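Local coordinates for periplasmic binding protein component of an ABC type zinc uptake transporter (Synechocystis sp., PDB 2OV1) that probably captures zinc in the periplasm and delivers it to an ABC-type uptake transporter, as the solute-binding component of that system, at residues E232-L237 against K246-K251; A52-L57 against N76-D81; I58-E63 against P100-S105; E17-D22 against A133-F138; V163-W168 against P181-G186. All blocks are in the same frame, centred on the assembly; numbering follows the deposited sequence.

Contact 1: E232-L237 against K246-K251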
# COMPACT_ATOMS: atom_id res chain seq x y z
N GLU A 232 12.46 -13.02 -2.71
CA GLU A 232 11.17 -12.95 -3.37
C GLU A 232 10.75 -11.50 -3.31
O GLU A 232 11.25 -10.74 -2.49
CB GLU A 232 10.16 -13.83 -2.66
CG GLU A 232 10.02 -15.18 -3.33
CD GLU A 232 9.34 -16.19 -2.46
OE1 GLU A 232 9.13 -17.33 -2.93
OE2 GLU A 232 9.02 -15.87 -1.29
N LEU A 233 9.85 -11.11 -4.20
CA LEU A 233 9.39 -9.74 -4.23
C LEU A 233 7.98 -9.62 -3.66
O LEU A 233 7.17 -10.54 -3.75
CB LEU A 233 9.43 -9.19 -5.65
CG LEU A 233 10.82 -9.19 -6.28
CD1 LEU A 233 10.74 -8.78 -7.75
CD2 LEU A 233 11.73 -8.26 -5.50
N LEU A 234 7.74 -8.47 -3.04
CA LEU A 234 6.45 -8.10 -2.48
C LEU A 234 6.17 -6.75 -3.10
O LEU A 234 6.93 -5.80 -2.88
CB LEU A 234 6.51 -7.94 -0.96
CG LEU A 234 6.67 -9.23 -0.16
CD1 LEU A 234 6.30 -8.96 1.30
CD2 LEU A 234 5.77 -10.32 -0.75
N ASP A 235 5.10 -6.68 -3.88
CA ASP A 235 4.69 -5.45 -4.57
C ASP A 235 3.51 -4.75 -3.91
O ASP A 235 2.37 -5.18 -4.04
CB ASP A 235 4.33 -5.78 -6.02
CG ASP A 235 4.06 -4.54 -6.84
OD1 ASP A 235 4.34 -3.43 -6.32
OD2 ASP A 235 3.58 -4.66 -7.99
N PRO A 236 3.78 -3.64 -3.21
CA PRO A 236 2.72 -2.88 -2.52
C PRO A 236 1.89 -2.02 -3.49
O PRO A 236 0.78 -1.59 -3.16
CB PRO A 236 3.51 -2.03 -1.53
CG PRO A 236 4.75 -1.72 -2.29
CD PRO A 236 5.10 -3.05 -2.95
N LEU A 237 2.43 -1.77 -4.68
CA LEU A 237 1.72 -0.96 -5.65
C LEU A 237 0.96 -1.78 -6.70
O LEU A 237 0.44 -1.23 -7.68
CB LEU A 237 2.70 0.01 -6.33
CG LEU A 237 3.36 1.02 -5.38
CD1 LEU A 237 4.39 1.85 -6.14
CD2 LEU A 237 2.30 1.92 -4.76
N LYS A 246 -3.01 -11.76 -1.37
CA LYS A 246 -3.03 -13.19 -1.14
C LYS A 246 -1.71 -13.82 -1.57
O LYS A 246 -1.20 -14.71 -0.89
CB LYS A 246 -4.22 -13.81 -1.88
CG LYS A 246 -5.55 -13.57 -1.17
CD LYS A 246 -6.73 -14.12 -1.95
CE LYS A 246 -7.10 -13.20 -3.11
NZ LYS A 246 -8.40 -13.59 -3.74
N ALA A 247 -1.15 -13.36 -2.69
CA ALA A 247 0.13 -13.88 -3.16
C ALA A 247 1.17 -13.55 -2.09
O ALA A 247 2.06 -14.35 -1.80
CB ALA A 247 0.51 -13.24 -4.50
N VAL A 248 1.04 -12.36 -1.52
CA VAL A 248 1.93 -11.90 -0.46
C VAL A 248 1.78 -12.76 0.79
O VAL A 248 2.77 -13.16 1.39
CB VAL A 248 1.63 -10.44 -0.08
CG1 VAL A 248 2.39 -10.07 1.19
CG2 VAL A 248 2.01 -9.52 -1.22
N ALA A 249 0.54 -13.01 1.19
CA ALA A 249 0.29 -13.82 2.36
C ALA A 249 0.85 -15.21 2.12
O ALA A 249 1.36 -15.86 3.03
CB ALA A 249 -1.19 -13.89 2.64
N GLN A 250 0.79 -15.68 0.88
CA GLN A 250 1.28 -17.01 0.56
C GLN A 250 2.81 -17.10 0.53
O GLN A 250 3.37 -18.16 0.82
CB GLN A 250 0.71 -17.49 -0.78
CG GLN A 250 0.74 -19.00 -0.93
CD GLN A 250 0.07 -19.73 0.24
OE1 GLN A 250 -1.12 -19.56 0.51
NE2 GLN A 250 0.85 -20.53 0.96
N LYS A 251 3.46 -16.00 0.18
CA LYS A 251 4.92 -15.94 0.13
C LYS A 251 5.40 -16.01 1.57
O LYS A 251 6.35 -16.73 1.89
CB LYS A 251 5.36 -14.61 -0.45
CG LYS A 251 5.05 -14.46 -1.91
CD LYS A 251 6.24 -14.87 -2.72
CE LYS A 251 6.05 -14.49 -4.16
NZ LYS A 251 5.85 -13.03 -4.30
O HOH W 1 8.20 -17.71 0.37

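Contact 2: A52-L57 against N76-D81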
# COMPACT_ATOMS: atom_id res chain seq x y z
N ALA A 52 -9.69 16.77 -13.99
CA ALA A 52 -9.96 15.95 -12.81
C ALA A 52 -11.04 16.59 -11.97
O ALA A 52 -10.93 17.74 -11.56
CB ALA A 52 -8.69 15.78 -12.00
N GLU A 53 -12.10 15.82 -11.74
CA GLU A 53 -13.23 16.27 -10.95
C GLU A 53 -12.82 16.18 -9.48
O GLU A 53 -13.30 16.92 -8.62
CB GLU A 53 -14.44 15.38 -11.22
CG GLU A 53 -15.76 16.14 -11.32
CD GLU A 53 -16.66 15.60 -12.43
OE1 GLU A 53 -16.15 15.36 -13.54
OE2 GLU A 53 -17.87 15.42 -12.19
N ALA A 54 -11.90 15.26 -9.21
CA ALA A 54 -11.41 15.07 -7.86
C ALA A 54 -10.12 14.28 -7.90
O ALA A 54 -9.75 13.72 -8.93
CB ALA A 54 -12.44 14.34 -7.00
N TYR A 55 -9.45 14.24 -6.76
CA TYR A 55 -8.19 13.54 -6.61
C TYR A 55 -8.26 12.78 -5.30
O TYR A 55 -8.51 13.39 -4.26
CB TYR A 55 -7.04 14.53 -6.54
CG TYR A 55 -5.69 13.88 -6.53
CD1 TYR A 55 -4.87 13.91 -7.66
CD2 TYR A 55 -5.23 13.19 -5.40
CE1 TYR A 55 -3.63 13.28 -7.67
CE2 TYR A 55 -3.99 12.56 -5.40
CZ TYR A 55 -3.20 12.61 -6.53
OH TYR A 55 -1.96 12.00 -6.54
N VAL A 56 -8.05 11.48 -5.34
CA VAL A 56 -8.09 10.70 -4.12
C VAL A 56 -6.70 10.50 -3.57
O VAL A 56 -5.90 9.73 -4.11
CB VAL A 56 -8.71 9.32 -4.31
CG1 VAL A 56 -8.80 8.62 -2.95
CG2 VAL A 56 -10.08 9.46 -4.95
N LEU A 57 -6.43 11.19 -2.47
CA LEU A 57 -5.15 11.12 -1.79
C LEU A 57 -5.11 9.89 -0.90
O LEU A 57 -6.14 9.47 -0.38
CB LEU A 57 -4.97 12.34 -0.91
CG LEU A 57 -5.28 13.73 -1.46
CD1 LEU A 57 -5.56 14.64 -0.28
CD2 LEU A 57 -4.13 14.27 -2.31
N ASN A 76 -10.07 23.92 -8.17
CA ASN A 76 -11.47 23.53 -8.09
C ASN A 76 -11.60 22.01 -8.02
O ASN A 76 -12.71 21.46 -8.02
CB ASN A 76 -12.23 24.07 -9.29
CG ASN A 76 -11.98 25.55 -9.51
OD1 ASN A 76 -12.10 26.36 -8.59
ND2 ASN A 76 -11.60 25.91 -10.73
N MET A 77 -10.46 21.32 -7.98
CA MET A 77 -10.43 19.87 -7.92
C MET A 77 -10.63 19.38 -6.49
O MET A 77 -9.89 19.77 -5.58
CB MET A 77 -9.10 19.39 -8.49
CG MET A 77 -8.84 17.92 -8.40
SD MET A 77 -7.20 17.57 -9.05
CE MET A 77 -6.19 17.96 -7.62
N LYS A 78 -11.63 18.53 -6.29
CA LYS A 78 -11.94 18.01 -4.96
C LYS A 78 -10.88 17.05 -4.40
O LYS A 78 -10.56 16.04 -5.02
CB LYS A 78 -13.30 17.30 -4.99
CG LYS A 78 -13.70 16.62 -3.68
CD LYS A 78 -13.91 17.64 -2.58
CE LYS A 78 -13.89 16.99 -1.22
NZ LYS A 78 -14.10 17.99 -0.13
N LEU A 79 -10.35 17.37 -3.22
CA LEU A 79 -9.34 16.51 -2.61
C LEU A 79 -9.97 15.59 -1.57
O LEU A 79 -10.56 16.02 -0.58
CB LEU A 79 -8.23 17.35 -1.97
CG LEU A 79 -7.48 18.28 -2.93
CD1 LEU A 79 -6.26 18.86 -2.22
CD2 LEU A 79 -7.04 17.53 -4.18
N ILE A 80 -9.83 14.29 -1.83
CA ILE A 80 -10.41 13.25 -1.00
C ILE A 80 -9.35 12.52 -0.19
O ILE A 80 -8.66 11.63 -0.69
CB ILE A 80 -11.15 12.26 -1.90
CG1 ILE A 80 -12.10 13.04 -2.81
CG2 ILE A 80 -11.90 11.24 -1.05
CD1 ILE A 80 -12.72 12.21 -3.91
N ASP A 81 -9.22 12.91 1.08
CA ASP A 81 -8.27 12.27 1.98
C ASP A 81 -8.94 10.97 2.36
O ASP A 81 -9.78 10.93 3.25
CB ASP A 81 -8.08 13.12 3.23
CG ASP A 81 -6.98 12.58 4.15
OD1 ASP A 81 -6.62 11.38 4.05
OD2 ASP A 81 -6.49 13.36 4.98

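Contact 3: I58-E63 against P100-S105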
# COMPACT_ATOMS: atom_id res chain seq x y z
N ILE A 58 -3.92 9.33 -0.73
CA ILE A 58 -3.75 8.18 0.16
C ILE A 58 -3.88 8.76 1.56
O ILE A 58 -4.47 8.15 2.46
CB ILE A 58 -2.34 7.51 -0.00
CG1 ILE A 58 -2.41 6.34 -0.98
CG2 ILE A 58 -1.83 7.00 1.33
CD1 ILE A 58 -2.42 6.77 -2.41
N GLY A 59 -3.34 9.96 1.71
CA GLY A 59 -3.38 10.65 2.98
C GLY A 59 -2.10 10.39 3.74
O GLY A 59 -1.14 9.83 3.21
N LEU A 60 -2.08 10.81 5.00
CA LEU A 60 -0.93 10.62 5.87
C LEU A 60 0.39 11.10 5.24
O LEU A 60 1.42 10.44 5.33
CB LEU A 60 -0.85 9.14 6.27
CG LEU A 60 -2.11 8.60 6.96
CD1 LEU A 60 -1.94 7.11 7.25
CD2 LEU A 60 -2.35 9.36 8.26
N GLY A 61 0.33 12.26 4.60
CA GLY A 61 1.50 12.85 3.97
C GLY A 61 2.11 12.08 2.83
O GLY A 61 3.30 12.21 2.56
N PHE A 62 1.32 11.26 2.14
CA PHE A 62 1.83 10.48 1.02
C PHE A 62 2.00 11.39 -0.19
O PHE A 62 2.95 11.25 -0.96
CB PHE A 62 0.86 9.36 0.68
CG PHE A 62 1.36 8.38 -0.35
CD1 PHE A 62 2.21 7.33 0.01
CD2 PHE A 62 0.93 8.47 -1.68
CE1 PHE A 62 2.61 6.38 -0.92
CE2 PHE A 62 1.34 7.51 -2.62
CZ PHE A 62 2.17 6.47 -2.24
N GLU A 63 1.06 12.33 -0.35
CA GLU A 63 1.08 13.24 -1.49
C GLU A 63 1.90 14.49 -1.18
O GLU A 63 2.11 15.35 -2.05
CB GLU A 63 -0.36 13.61 -1.87
CG GLU A 63 -1.16 12.50 -2.56
CD GLU A 63 -1.69 11.43 -1.60
OE1 GLU A 63 -1.92 11.72 -0.40
OE2 GLU A 63 -1.90 10.28 -2.05
N PRO A 100 1.96 5.89 5.90
CA PRO A 100 0.92 5.98 4.85
C PRO A 100 0.41 4.70 4.19
O PRO A 100 -0.56 4.75 3.44
CB PRO A 100 1.56 6.89 3.80
CG PRO A 100 2.83 7.40 4.42
CD PRO A 100 3.26 6.31 5.35
N HIS A 101 1.08 3.58 4.45
CA HIS A 101 0.72 2.30 3.84
C HIS A 101 -0.51 1.64 4.44
O HIS A 101 -0.43 0.49 4.88
CB HIS A 101 1.90 1.33 3.91
CG HIS A 101 3.18 1.89 3.37
ND1 HIS A 101 4.04 2.63 4.14
CD2 HIS A 101 3.71 1.84 2.13
CE1 HIS A 101 5.06 3.02 3.39
NE2 HIS A 101 4.88 2.55 2.17
N ILE A 102 -1.62 2.36 4.46
CA ILE A 102 -2.86 1.82 5.00
C ILE A 102 -3.64 1.15 3.88
O ILE A 102 -4.59 0.40 4.12
CB ILE A 102 -3.77 2.91 5.58
CG1 ILE A 102 -4.04 3.98 4.51
CG2 ILE A 102 -3.13 3.52 6.81
CD1 ILE A 102 -5.09 5.01 4.92
N TRP A 103 -3.26 1.45 2.64
CA TRP A 103 -3.98 0.86 1.53
C TRP A 103 -3.67 -0.62 1.46
O TRP A 103 -4.28 -1.36 0.69
CB TRP A 103 -3.63 1.56 0.22
CG TRP A 103 -2.27 1.26 -0.25
CD1 TRP A 103 -1.87 0.13 -0.93
CD2 TRP A 103 -1.10 2.05 -0.06
NE1 TRP A 103 -0.52 0.18 -1.17
CE2 TRP A 103 -0.02 1.35 -0.65
CE3 TRP A 103 -0.86 3.29 0.55
CZ2 TRP A 103 1.29 1.85 -0.65
CZ3 TRP A 103 0.44 3.79 0.56
CH2 TRP A 103 1.50 3.07 -0.04
N LEU A 104 -2.72 -1.07 2.27
CA LEU A 104 -2.36 -2.48 2.25
C LEU A 104 -3.01 -3.29 3.37
O LEU A 104 -2.59 -4.41 3.65
CB LEU A 104 -0.84 -2.64 2.28
CG LEU A 104 -0.14 -2.11 0.99
CD1 LEU A 104 1.36 -2.12 1.19
CD2 LEU A 104 -0.54 -2.99 -0.20
N SER A 105 -4.04 -2.74 4.00
CA SER A 105 -4.76 -3.45 5.05
C SER A 105 -6.22 -3.56 4.64
O SER A 105 -6.93 -2.55 4.54
CB SER A 105 -4.68 -2.72 6.39
OG SER A 105 -5.72 -3.16 7.25

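Contact 4: E17-D22 against A133-F138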
# COMPACT_ATOMS: atom_id res chain seq x y z
N GLU A 17 -12.43 1.70 -8.96
CA GLU A 17 -13.12 0.89 -9.95
C GLU A 17 -14.21 0.05 -9.26
O GLU A 17 -15.29 -0.13 -9.81
CB GLU A 17 -12.12 -0.01 -10.67
CG GLU A 17 -12.33 -0.13 -12.17
CD GLU A 17 -12.00 1.14 -12.95
OE1 GLU A 17 -10.84 1.61 -12.88
OE2 GLU A 17 -12.90 1.66 -13.65
N LYS A 18 -13.90 -0.43 -8.05
CA LYS A 18 -14.82 -1.25 -7.26
C LYS A 18 -16.01 -0.43 -6.80
O LYS A 18 -17.14 -0.93 -6.70
CB LYS A 18 -14.12 -1.80 -6.02
CG LYS A 18 -13.18 -2.96 -6.28
CD LYS A 18 -13.97 -4.21 -6.60
CE LYS A 18 -13.06 -5.39 -6.89
NZ LYS A 18 -13.85 -6.65 -7.09
N ILE A 19 -15.75 0.84 -6.51
CA ILE A 19 -16.81 1.72 -6.03
C ILE A 19 -17.49 2.48 -7.14
O ILE A 19 -18.72 2.47 -7.24
CB ILE A 19 -16.25 2.71 -4.99
CG1 ILE A 19 -15.74 1.91 -3.77
CG2 ILE A 19 -17.32 3.71 -4.59
CD1 ILE A 19 -14.88 2.71 -2.80
N GLY A 20 -16.71 3.12 -8.00
CA GLY A 20 -17.30 3.88 -9.08
C GLY A 20 -17.79 3.10 -10.27
O GLY A 20 -18.77 3.49 -10.90
N GLY A 21 -17.13 2.00 -10.60
CA GLY A 21 -17.54 1.22 -11.76
C GLY A 21 -17.39 2.10 -12.98
O GLY A 21 -16.50 2.95 -13.03
N ASP A 22 -18.27 1.92 -13.97
CA ASP A 22 -18.23 2.70 -15.20
C ASP A 22 -18.75 4.11 -14.98
O ASP A 22 -19.04 4.84 -15.93
CB ASP A 22 -19.03 2.01 -16.30
CG ASP A 22 -20.51 1.82 -15.95
OD1 ASP A 22 -21.21 1.12 -16.71
OD2 ASP A 22 -20.97 2.38 -14.92
N ALA A 133 -24.15 0.82 -3.30
CA ALA A 133 -24.24 -0.61 -3.56
C ALA A 133 -22.84 -1.15 -3.79
O ALA A 133 -22.40 -2.07 -3.10
CB ALA A 133 -25.12 -0.86 -4.78
N ASN A 134 -22.14 -0.58 -4.77
CA ASN A 134 -20.78 -1.04 -5.07
C ASN A 134 -19.95 -1.11 -3.79
O ASN A 134 -19.25 -2.09 -3.57
CB ASN A 134 -20.13 -0.10 -6.09
CG ASN A 134 -20.76 -0.21 -7.45
OD1 ASN A 134 -21.43 -1.20 -7.75
ND2 ASN A 134 -20.54 0.78 -8.30
N LEU A 135 -20.08 -0.09 -2.97
CA LEU A 135 -19.37 -0.02 -1.70
C LEU A 135 -19.70 -1.22 -0.82
O LEU A 135 -18.80 -1.88 -0.29
CB LEU A 135 -19.75 1.28 -0.99
CG LEU A 135 -18.94 1.70 0.25
CD1 LEU A 135 -19.51 1.08 1.51
CD2 LEU A 135 -17.49 1.29 0.05
N ALA A 136 -20.99 -1.51 -0.67
CA ALA A 136 -21.45 -2.63 0.15
C ALA A 136 -20.86 -3.94 -0.34
O ALA A 136 -20.45 -4.80 0.45
CB ALA A 136 -22.98 -2.69 0.13
N ALA A 137 -20.82 -4.08 -1.66
CA ALA A 137 -20.30 -5.28 -2.30
C ALA A 137 -18.80 -5.43 -2.02
O ALA A 137 -18.34 -6.49 -1.57
CB ALA A 137 -20.56 -5.23 -3.82
N PHE A 138 -18.04 -4.36 -2.30
CA PHE A 138 -16.60 -4.35 -2.07
C PHE A 138 -16.33 -4.68 -0.58
O PHE A 138 -15.46 -5.49 -0.27
CB PHE A 138 -16.03 -2.96 -2.44
CG PHE A 138 -14.52 -2.85 -2.31
CD1 PHE A 138 -13.92 -1.61 -2.10
CD2 PHE A 138 -13.70 -3.98 -2.37
CE1 PHE A 138 -12.54 -1.49 -1.96
CE2 PHE A 138 -12.31 -3.86 -2.23
CZ PHE A 138 -11.73 -2.61 -2.03
O HOH W 2 -17.74 -3.25 -5.47

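Contact 5: V163-W168 against P181-G186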
# COMPACT_ATOMS: atom_id res chain seq x y z
N VAL A 163 11.89 -7.56 5.10
CA VAL A 163 11.48 -6.77 3.95
C VAL A 163 12.52 -5.72 3.63
O VAL A 163 13.12 -5.15 4.54
CB VAL A 163 10.13 -6.04 4.16
CG1 VAL A 163 9.02 -7.06 4.32
CG2 VAL A 163 10.21 -5.13 5.36
N PHE A 164 12.74 -5.46 2.35
CA PHE A 164 13.71 -4.45 1.95
C PHE A 164 13.17 -3.10 2.40
O PHE A 164 13.93 -2.27 2.86
CB PHE A 164 13.92 -4.46 0.43
CG PHE A 164 14.74 -3.30 -0.06
CD1 PHE A 164 16.04 -3.12 0.38
CD2 PHE A 164 14.19 -2.37 -0.95
CE1 PHE A 164 16.80 -2.03 -0.06
CE2 PHE A 164 14.93 -1.28 -1.39
CZ PHE A 164 16.24 -1.11 -0.94
N HIS A 165 11.87 -2.90 2.24
CA HIS A 165 11.23 -1.66 2.68
C HIS A 165 10.04 -1.98 3.56
O HIS A 165 9.29 -2.92 3.30
CB HIS A 165 10.77 -0.81 1.49
CG HIS A 165 11.85 0.05 0.93
ND1 HIS A 165 11.66 0.90 -0.14
CD2 HIS A 165 13.16 0.19 1.29
CE1 HIS A 165 12.79 1.53 -0.42
NE2 HIS A 165 13.71 1.11 0.44
N PRO A 166 9.85 -1.21 4.64
CA PRO A 166 8.74 -1.45 5.56
C PRO A 166 7.44 -0.87 5.02
O PRO A 166 6.95 0.14 5.51
CB PRO A 166 9.20 -0.77 6.83
CG PRO A 166 9.88 0.45 6.30
CD PRO A 166 10.68 -0.08 5.10
N SER A 167 6.88 -1.52 4.01
CA SER A 167 5.64 -1.07 3.42
C SER A 167 4.48 -1.88 3.98
O SER A 167 3.33 -1.55 3.72
CB SER A 167 5.68 -1.26 1.90
OG SER A 167 6.89 -0.78 1.36
N TRP A 168 4.78 -2.93 4.74
CA TRP A 168 3.72 -3.78 5.26
C TRP A 168 3.46 -3.70 6.77
O TRP A 168 3.13 -4.70 7.40
CB TRP A 168 3.99 -5.23 4.82
CG TRP A 168 4.43 -5.32 3.38
CD1 TRP A 168 5.68 -5.02 2.88
CD2 TRP A 168 3.60 -5.54 2.23
NE1 TRP A 168 5.67 -5.04 1.51
CE2 TRP A 168 4.40 -5.35 1.08
CE3 TRP A 168 2.24 -5.88 2.06
CZ2 TRP A 168 3.90 -5.49 -0.22
CZ3 TRP A 168 1.75 -6.01 0.76
CH2 TRP A 168 2.57 -5.82 -0.36
N PRO A 181 12.73 -4.63 8.53
CA PRO A 181 13.15 -3.78 7.41
C PRO A 181 14.64 -3.60 7.25
O PRO A 181 15.36 -3.30 8.20
CB PRO A 181 12.43 -2.47 7.69
CG PRO A 181 12.51 -2.39 9.16
CD PRO A 181 12.15 -3.80 9.60
N ILE A 182 15.09 -3.78 6.01
CA ILE A 182 16.48 -3.64 5.62
C ILE A 182 16.85 -2.16 5.53
O ILE A 182 17.93 -1.76 5.98
CB ILE A 182 16.71 -4.24 4.21
CG1 ILE A 182 16.47 -5.75 4.24
CG2 ILE A 182 18.08 -3.88 3.70
CD1 ILE A 182 17.33 -6.50 5.21
N GLU A 183 15.97 -1.37 4.93
CA GLU A 183 16.18 0.06 4.73
C GLU A 183 14.94 0.90 5.06
O GLU A 183 13.89 0.76 4.43
CB GLU A 183 16.63 0.31 3.27
CG GLU A 183 16.46 1.76 2.75
CD GLU A 183 17.18 2.03 1.40
OE1 GLU A 183 18.42 2.20 1.40
OE2 GLU A 183 16.51 2.07 0.34
N VAL A 184 15.07 1.77 6.06
CA VAL A 184 13.99 2.66 6.47
C VAL A 184 14.46 4.10 6.23
O VAL A 184 15.58 4.45 6.57
CB VAL A 184 13.64 2.49 7.98
CG1 VAL A 184 13.11 1.10 8.25
CG2 VAL A 184 14.88 2.76 8.84
N GLU A 185 13.61 4.93 5.63
CA GLU A 185 14.01 6.30 5.37
C GLU A 185 14.00 7.15 6.64
O GLU A 185 13.09 7.03 7.46
CB GLU A 185 13.11 6.92 4.29
CG GLU A 185 13.46 6.39 2.91
CD GLU A 185 14.94 6.59 2.61
OE1 GLU A 185 15.32 7.72 2.24
OE2 GLU A 185 15.72 5.62 2.78
N GLY A 186 15.01 7.99 6.80
CA GLY A 186 15.09 8.83 7.98
C GLY A 186 15.43 8.01 9.21
O GLY A 186 14.59 7.80 10.08

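Contact 1: E232-L237 against K246-K251
Leu-234 and Val-248 form the tight part of this contact. The two side chains cross at about a right angle. CD2 of Leu-234 sits against both methyls of Val-248, 3.9 Å from its CG2. CG1 of Val-248 also touches CD1 of Leu-234. Both residues are buried, and Trp-168 packs on them from the side of the zinc-site loop. Phe-210 of the neighbouring strand 208-212 also touches Leu-234.

The contact joins strand 230-234, an outermost strand of a parallel four-stranded sheet, to helix 241-256, which follows it in the chain. The axes of segments 232-234 and 246-251 come within 9.2 Å, their N-to-C directions 140° apart. This is strand-to-helix packing in one alpha/beta lobe of a zinc-binding protein of solute-binding family 9.

Toward solvent the contact is polar and partly water-mediated. Lys-251 bends at chi2 and again at chi4 (59°), which turns its amine back to the strand. NZ of Lys-251 then donates to the backbone O of Leu-233 at 2.9 Å, nearly in line with the carbonyl bond. The aliphatic part of the lysine lies against the carboxylate of Glu-232, with CD of Lys-251 3.3 Å from OE2 of Glu-232. The charges themselves do not pair, because OE2 of Glu-232 is 5.2 Å from NZ of Lys-251. A water donates to OE2 of Glu-232 and to the backbone O of Lys-251, each at 2.6 Å.

Contact 2: A52-L57 against N76-D81
Tyr-55 and Met-77 meet through the methylene of the tyrosine and the end of the methionine. Met-77 runs straight to its sulfur and then turns at chi3 (82°). This turn brings CE of Met-77 to 3.7 Å from CB of Tyr-55, while SD of Met-77 rests 3.8 Å from CB of Ala-52. CD2 of Leu-79 approaches the same tyrosine CB from farther along the strand. Tyr-55 OH bonds to Ser-8. On the same face, Leu-57 slants across Leu-79, with CD1 of Leu-57 against CB of Leu-79. Leu-67, Leu-70 and Lys-71 of helix 67-73 cover parts of this face.

The other face carries Ala-54, Val-56, Lys-78 and Ile-80. CD1 of Ile-80 reaches back between two residues of the partner strand, 3.8 Å from CB of Ala-54 and 4.0 Å from CG2 of Val-56. Helix 106-123 packs on this side.

Strands 54-57 and 78-81 run parallel, and helix 67-73 connects them as a beta-alpha-beta unit at the edge of the sheet. Tyr-55 and Leu-57 donate from N to the backbone O of Lys-78 and Ile-80. In return, Ile-80 N donates to Tyr-55 O at 2.9 Å, with an N-H...O angle of 173°. Lys-78 N to Glu-53 O is longer, at 3.3 Å.

The strand pair is held by backbone bonds, with apolar side chains meeting on both faces, the lysine at the margin, and no charged pair between the two segments.

Contact 3: I58-E63 against P100-S105
Phe-62 and Trp-103 join two irregular segments that share no hydrogen bond, which is the unusual feature here. They meet as an offset edge-to-face pair. The edge of Trp-103 points toward the face of Phe-62, with the planes at 72° and the centroids of the phenyl and the indole six-membered ring 5.2 Å apart. The closest carbons are CE1 of Phe-62 and CH2 of Trp-103, 3.6 Å apart. A chi1 of 72° turns the benzo edge of the indole to Phe-62 and Ile-58. Its NE1 bonds to the backbone O of Pro-236.

CG1 of Ile-58 lies over the rim of the Phe-62 face that the tryptophan edge also approaches. CG1 of Ile-58 is 3.7 Å from CE3 of Trp-103, and CG2 of Ile-58 lies 3.3 Å from the backbone O of Pro-100. The ring of Pro-100 packs between Leu-60 and Phe-62, with CB of Pro-100 3.9 Å from CD1 of Phe-62. Farther along, CD1 of Leu-60 meets CG2 of Ile-102.

Glu-63 braces the first loop. Its two carboxylate oxygens accept from the N of Ile-58 and the N of Gly-59, and OE2 also bonds to Ser-8. A type I' turn from Gly-59 to Phe-62 closes that loop.

His-101 follows Pro-100 directly, and its ND1 bonds to Asp-99. It is one of the three histidines known to bind zinc in this protein, so this apolar loop pair borders the metal site in the cleft of a family 9 zinc-binding protein.

Contact 4: E17-D22 against A133-F138
Asn-134 has a chi1 of -69° that lays its amide beside its own backbone N and over the end of helix 10-20. There ND2 of Asn-134 donates to the backbone O of Ile-19 at 2.7 Å. The bond is fairly straight, with an N-H...O angle of 159°. The oxygen lies close to the amide plane of Asn-134, but the nitrogen stands well above the carbonyl plane of Ile-19.

In Phe-138, CG is anti to the backbone N (chi1 -177°), which swings the ring against Lys-18. CB of Lys-18 sits over one face, 4.1 Å from the centroid of the Phe-138 ring, in a CH-pi contact. The two side chains cross at about a right angle; the lysine then leads away to a salt bridge between its NZ and Glu-141. Ile-19 lies side by side with Leu-135, with CD1 of Ile-19 4.1 Å from CD2 of Leu-135. Ala-113 and Ala-117 of helix 106-123 touch both of these side chains.

The contact joins the C-terminal end of helix 10-20 to the long helix 128-153. Gly-21 leaves the helix with positive phi. One water donates to the backbone O of Lys-18 and to the backbone O of Asn-134, both at 2.7 Å.

The carbonyls of Lys-18 and Ile-19, near the end of their helix, thus gain donors from an asparagine amide and a bridging water. Ile-19 and Phe-138 keep the buried side apolar.

Contact 5: V163-W168 against P181-G186
His-165 and Glu-183 meet at the edge of the imidazole. NE2 of His-165 donates to OE2 of Glu-183 at 3.0 Å, with an N-H...O angle of 175°. The oxygen lies in the ring plane and uses its anti lone pair, although the ring and carboxylate planes are 33° apart. Over one face of the imidazole lies CE2 of the adjacent Phe-164. Phe-215 makes an edge-to-face pair with the same histidine.

The phenyl of Phe-164 runs alongside Glu-183, with CZ of Phe-164 3.4 Å from OE2 of Glu-183. Its CD1 meets CG2 of Ile-182. The glutamate chain is extended, with CG anti to the backbone N (chi1 161°), which carries the carboxylate out to both rings. Pro-166 crosses Pro-181 at about a right angle, with CB of Pro-166 3.8 Å from CB of Pro-181. CG of Pro-166 touches CG1 of Val-184.

His-165 is one of the three histidines known to bind zinc in this protein. With NE2 bonded to Glu-183 and ND1 weakly bonded to Glu-212, neither ring nitrogen is placed on a metal here. If NE2 binds zinc, it would probably have to leave Glu-183.

The backbones continue the parallel pairing of strands 160-163 and 178-181. Ile-182 N donates to Val-163 O at 2.8 Å, and Glu-183 N to Phe-164 O. Helix 193-204 packs on Ile-182, helix 218-227 touches Phe-164, and helix 169-174 begins just after Trp-168.

Each contact is partly buried. Contact 3 lies nearest the chain's centre, about 7 Å from it, while the centres of contacts 2 and 4 lie about 19 Å out. Contacts 2 and 5 both pair neighbouring parallel strands or their ends, but in different sheets. Contact 2 is regular and apolar. Contact 5 leaves the strands for loops and carries a histidine-glutamate bond. Contact 3, apolar between loops, touches contact 5 through His-101 and Ser-167, and contact 1 through Trp-103 and Pro-236. Contact 4 lies away from the zinc histidines, contact 1 nearer; both mix apolar packing with a side-chain-to-carbonyl bond and a bridging water. Helix 128-153 serves contact 4 and also packs on the helix of contact 1.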